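Local structure of DspB (Aggregatibacter actinomycetemcomitans, 1YHT) at residues K212-N217 / E233-S238. The protein hydrolyses beta-linked N-acetylhexosamine residues as a family 20 glycoside hydrolase and releases biofilms, probably by cutting their polysaccharide matrix. Numbering follows the deposited sequence.
Sequences KTRMWN and EITYWS
N217 closes the C-terminal end of this strand pair by laying its amide flat over one face of the Y236 ring, the planes 13° apart and ND2 3.4 Å from CZ of Y236. N217 CG sits between the backbone N and carbonyl carbon (chi1 66°), which turns the amide toward segment 233-238. There ND2 of N217 gives a nearly straight bond to S238 O at 2.9 Å, while OD1 accepts from W237 N, so bonds at both ends fix the flip of the amide. Next door, T235 OG1 lies over one face of the W216 indole, 3.1 Å from CE3, and its hydrogen bond goes to H179; W216 NE1 reaches E114. The backbone N and O of M215 both turn to strand 233-236: N donates to E233 O, O accepts from T235 N at 2.9 Å. Buried R214 bends at chi2 (-103°) and holds E233 side-on, NE and NH2 both meeting OE1 at 2.9 Å. Beyond this grip the contact loosens toward solvent, where exposed K212 runs its CD past E233 OE2 at 3.7 Å. Two adjacent parallel strands of the family 20 TIM barrel meet here, with W216 and W237 at the C-terminal end, where such barrels carry their active site.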
ATOM      1  N   LYS A 212      11.898   8.787   3.859  1.00 10.37           N
ATOM      2  CA  LYS A 212      10.753   9.548   3.411  1.00 10.15           C
ATOM      3  C   LYS A 212       9.467   8.763   3.631  1.00  9.28           C
ATOM      4  O   LYS A 212       9.470   7.536   3.754  1.00  9.33           O
ATOM      5  CB  LYS A 212      10.907   9.919   1.946  1.00 10.89           C
ATOM      6  CG  LYS A 212      12.051  10.871   1.713  1.00 12.87           C
ATOM      7  CD  LYS A 212      12.445  10.764   0.260  1.00 14.73           C
ATOM      8  CE  LYS A 212      13.471  11.721  -0.144  1.00 17.07           C
ATOM      9  NZ  LYS A 212      13.900  11.412  -1.537  1.00 16.76           N
ATOM     10  N   THR A 213       8.374   9.502   3.715  1.00  8.04           N
ATOM     11  CA  THR A 213       7.052   8.969   4.000  1.00  7.57           C
ATOM     12  C   THR A 213       6.183   8.975   2.735  1.00  7.71           C
ATOM     13  O   THR A 213       6.127   9.958   1.992  1.00  6.60           O
ATOM     14  CB  THR A 213       6.374   9.861   5.115  1.00  7.42           C
ATOM     15  OG1 THR A 213       7.228   9.947   6.265  1.00  7.36           O
ATOM     16  CG2 THR A 213       5.000   9.359   5.496  1.00  7.54           C
ATOM     17  N   ARG A 214       5.516   7.855   2.509  1.00  8.16           N
ATOM     18  CA  ARG A 214       4.431   7.751   1.550  1.00  7.59           C
ATOM     19  C   ARG A 214       3.117   7.538   2.311  1.00  7.74           C
ATOM     20  O   ARG A 214       3.065   6.920   3.395  1.00  5.82           O
ATOM     21  CB  ARG A 214       4.697   6.643   0.514  1.00  7.13           C
ATOM     22  CG  ARG A 214       5.831   6.969  -0.425  1.00  8.13           C
ATOM     23  CD  ARG A 214       5.377   7.432  -1.827  1.00  7.53           C
ATOM     24  NE  ARG A 214       6.509   7.974  -2.580  1.00  5.95           N
ATOM     25  CZ  ARG A 214       7.286   7.303  -3.437  1.00  8.70           C
ATOM     26  NH1 ARG A 214       7.028   6.037  -3.768  1.00  9.27           N
ATOM     27  NH2 ARG A 214       8.346   7.916  -3.980  1.00  9.08           N
ATOM     28  N   MET A 215       2.048   8.084   1.739  1.00  8.18           N
ATOM     29  CA  MET A 215       0.734   8.030   2.352  1.00  8.06           C
ATOM     30  C   MET A 215      -0.404   8.104   1.342  1.00  7.49           C
ATOM     31  O   MET A 215      -0.306   8.842   0.382  1.00  8.74           O
ATOM     32  CB  MET A 215       0.620   9.215   3.332  1.00  8.26           C
ATOM     33  CG  MET A 215      -0.528   9.095   4.225  1.00  9.66           C
ATOM     34  SD  MET A 215      -0.579  10.523   5.382  1.00 12.82           S
ATOM     35  CE  MET A 215      -1.223  11.724   4.268  1.00 12.99           C
ATOM     36  N   TRP A 216      -1.498   7.354   1.589  1.00  6.97           N
ATOM     37  CA  TRP A 216      -2.702   7.391   0.771  1.00  7.82           C
ATOM     38  C   TRP A 216      -3.354   8.794   0.904  1.00  8.49           C
ATOM     39  O   TRP A 216      -3.155   9.474   1.918  1.00  8.63           O
ATOM     40  CB  TRP A 216      -3.694   6.271   1.179  1.00  7.50           C
ATOM     41  CG  TRP A 216      -3.216   4.858   0.965  1.00  6.73           C
ATOM     42  CD1 TRP A 216      -2.993   3.912   1.917  1.00  6.79           C
ATOM     43  CD2 TRP A 216      -2.906   4.239  -0.292  1.00  8.58           C
ATOM     44  NE1 TRP A 216      -2.574   2.733   1.330  1.00  7.33           N
ATOM     45  CE2 TRP A 216      -2.510   2.909  -0.018  1.00  4.63           C
ATOM     46  CE3 TRP A 216      -3.005   4.657  -1.627  1.00  5.80           C
ATOM     47  CZ2 TRP A 216      -2.168   2.003  -1.024  1.00  8.50           C
ATOM     48  CZ3 TRP A 216      -2.686   3.784  -2.612  1.00  7.54           C
ATOM     49  CH2 TRP A 216      -2.250   2.445  -2.310  1.00  9.82           C
ATOM     50  N   ASN A 217      -4.102   9.242  -0.111  1.00  8.89           N
ATOM     51  CA  ASN A 217      -4.658  10.631  -0.061  1.00  9.27           C
ATOM     52  C   ASN A 217      -5.899  10.866   0.798  1.00  9.23           C
ATOM     53  O   ASN A 217      -6.333  11.982   0.920  1.00  9.59           O
ATOM     54  CB  ASN A 217      -4.953  11.159  -1.464  1.00  8.73           C
ATOM     55  CG  ASN A 217      -6.048  10.404  -2.142  1.00  9.20           C
ATOM     56  OD1 ASN A 217      -5.848   9.279  -2.579  1.00  8.52           O
ATOM     57  ND2 ASN A 217      -7.240  11.006  -2.217  1.00  7.91           N
ATOM     58  N   GLU A 233       4.891  12.178   0.899  1.00 10.13           N
ATOM     59  CA  GLU A 233       4.636  11.931  -0.517  1.00 10.01           C
ATOM     60  C   GLU A 233       3.339  11.159  -0.673  1.00  9.92           C
ATOM     61  O   GLU A 233       3.104  10.202   0.056  1.00 11.04           O
ATOM     62  CB  GLU A 233       5.825  11.217  -1.177  1.00 10.64           C
ATOM     63  CG  GLU A 233       7.159  11.969  -0.992  1.00  9.29           C
ATOM     64  CD  GLU A 233       8.370  11.328  -1.641  1.00 11.59           C
ATOM     65  OE1 GLU A 233       8.256  10.226  -2.219  1.00 14.95           O
ATOM     66  OE2 GLU A 233       9.476  11.927  -1.559  1.00 11.75           O
ATOM     67  N   ILE A 234       2.475  11.619  -1.580  1.00  8.02           N
ATOM     68  CA  ILE A 234       1.121  11.116  -1.656  1.00  8.29           C
ATOM     69  C   ILE A 234       0.923  10.086  -2.780  1.00  8.66           C
ATOM     70  O   ILE A 234       1.302  10.341  -3.952  1.00  9.76           O
ATOM     71  CB  ILE A 234       0.116  12.248  -1.839  1.00  7.40           C
ATOM     72  CG1 ILE A 234       0.312  13.375  -0.761  1.00  7.72           C
ATOM     73  CG2 ILE A 234      -1.300  11.682  -1.872  1.00  8.09           C
ATOM     74  CD1 ILE A 234       0.577  12.875   0.615  1.00  8.11           C
ATOM     75  N   THR A 235       0.342   8.941  -2.410  1.00  7.68           N
ATOM     76  CA  THR A 235      -0.153   7.943  -3.371  1.00  7.99           C
ATOM     77  C   THR A 235      -1.659   8.132  -3.560  1.00  8.08           C
ATOM     78  O   THR A 235      -2.469   7.714  -2.725  1.00  8.63           O
ATOM     79  CB  THR A 235       0.252   6.460  -2.938  1.00  8.15           C
ATOM     80  OG1 THR A 235      -0.243   6.124  -1.632  1.00  4.65           O
ATOM     81  CG2 THR A 235       1.716   6.354  -2.906  1.00  7.58           C
ATOM     82  N   TYR A 236      -2.019   8.826  -4.649  1.00  9.67           N
ATOM     83  CA  TYR A 236      -3.368   9.366  -4.889  1.00  8.86           C
ATOM     84  C   TYR A 236      -4.203   8.416  -5.718  1.00  8.84           C
ATOM     85  O   TYR A 236      -4.003   8.304  -6.952  1.00  9.56           O
ATOM     86  CB  TYR A 236      -3.308  10.747  -5.611  1.00  8.99           C
ATOM     87  CG  TYR A 236      -4.569  11.566  -5.408  1.00  7.81           C
ATOM     88  CD1 TYR A 236      -4.583  12.673  -4.545  1.00  9.50           C
ATOM     89  CD2 TYR A 236      -5.775  11.194  -5.992  1.00  8.11           C
ATOM     90  CE1 TYR A 236      -5.774  13.408  -4.290  1.00  7.87           C
ATOM     91  CE2 TYR A 236      -6.940  11.913  -5.768  1.00  9.80           C
ATOM     92  CZ  TYR A 236      -6.937  13.054  -4.937  1.00 10.70           C
ATOM     93  OH  TYR A 236      -8.129  13.776  -4.692  1.00 11.07           O
ATOM     94  N   TRP A 237      -5.130   7.726  -5.059  1.00  8.58           N
ATOM     95  CA  TRP A 237      -5.865   6.634  -5.696  1.00  9.46           C
ATOM     96  C   TRP A 237      -7.294   6.949  -6.146  1.00 10.53           C
ATOM     97  O   TRP A 237      -7.775   6.379  -7.115  1.00  8.82           O
ATOM     98  CB  TRP A 237      -5.868   5.403  -4.841  1.00  8.81           C
ATOM     99  CG  TRP A 237      -6.655   5.456  -3.589  1.00  9.58           C
ATOM    100  CD1 TRP A 237      -6.315   6.067  -2.430  1.00  9.81           C
ATOM    101  CD2 TRP A 237      -7.916   4.838  -3.361  1.00  8.76           C
ATOM    102  NE1 TRP A 237      -7.283   5.879  -1.491  1.00  9.00           N
ATOM    103  CE2 TRP A 237      -8.289   5.134  -2.034  1.00  8.70           C
ATOM    104  CE3 TRP A 237      -8.769   4.065  -4.149  1.00  9.90           C
ATOM    105  CZ2 TRP A 237      -9.462   4.659  -1.462  1.00  8.55           C
ATOM    106  CZ3 TRP A 237      -9.955   3.575  -3.586  1.00  9.67           C
ATOM    107  CH2 TRP A 237     -10.293   3.878  -2.256  1.00 10.76           C
ATOM    108  N   SER A 238      -7.956   7.836  -5.400  1.00 11.07           N
ATOM    109  CA  SER A 238      -9.316   8.243  -5.728  1.00 12.02           C
ATOM    110  C   SER A 238      -9.660   9.561  -5.018  1.00 12.69           C
ATOM    111  O   SER A 238      -9.285   9.770  -3.851  1.00 12.83           O
ATOM    112  CB  SER A 238     -10.275   7.161  -5.264  1.00 10.70           C
ATOM    113  OG  SER A 238     -11.595   7.446  -5.673  1.00 11.77           O
TER
HETATM  114  O   HOH W   1      11.303  10.877  -2.876  1.00 10.01           O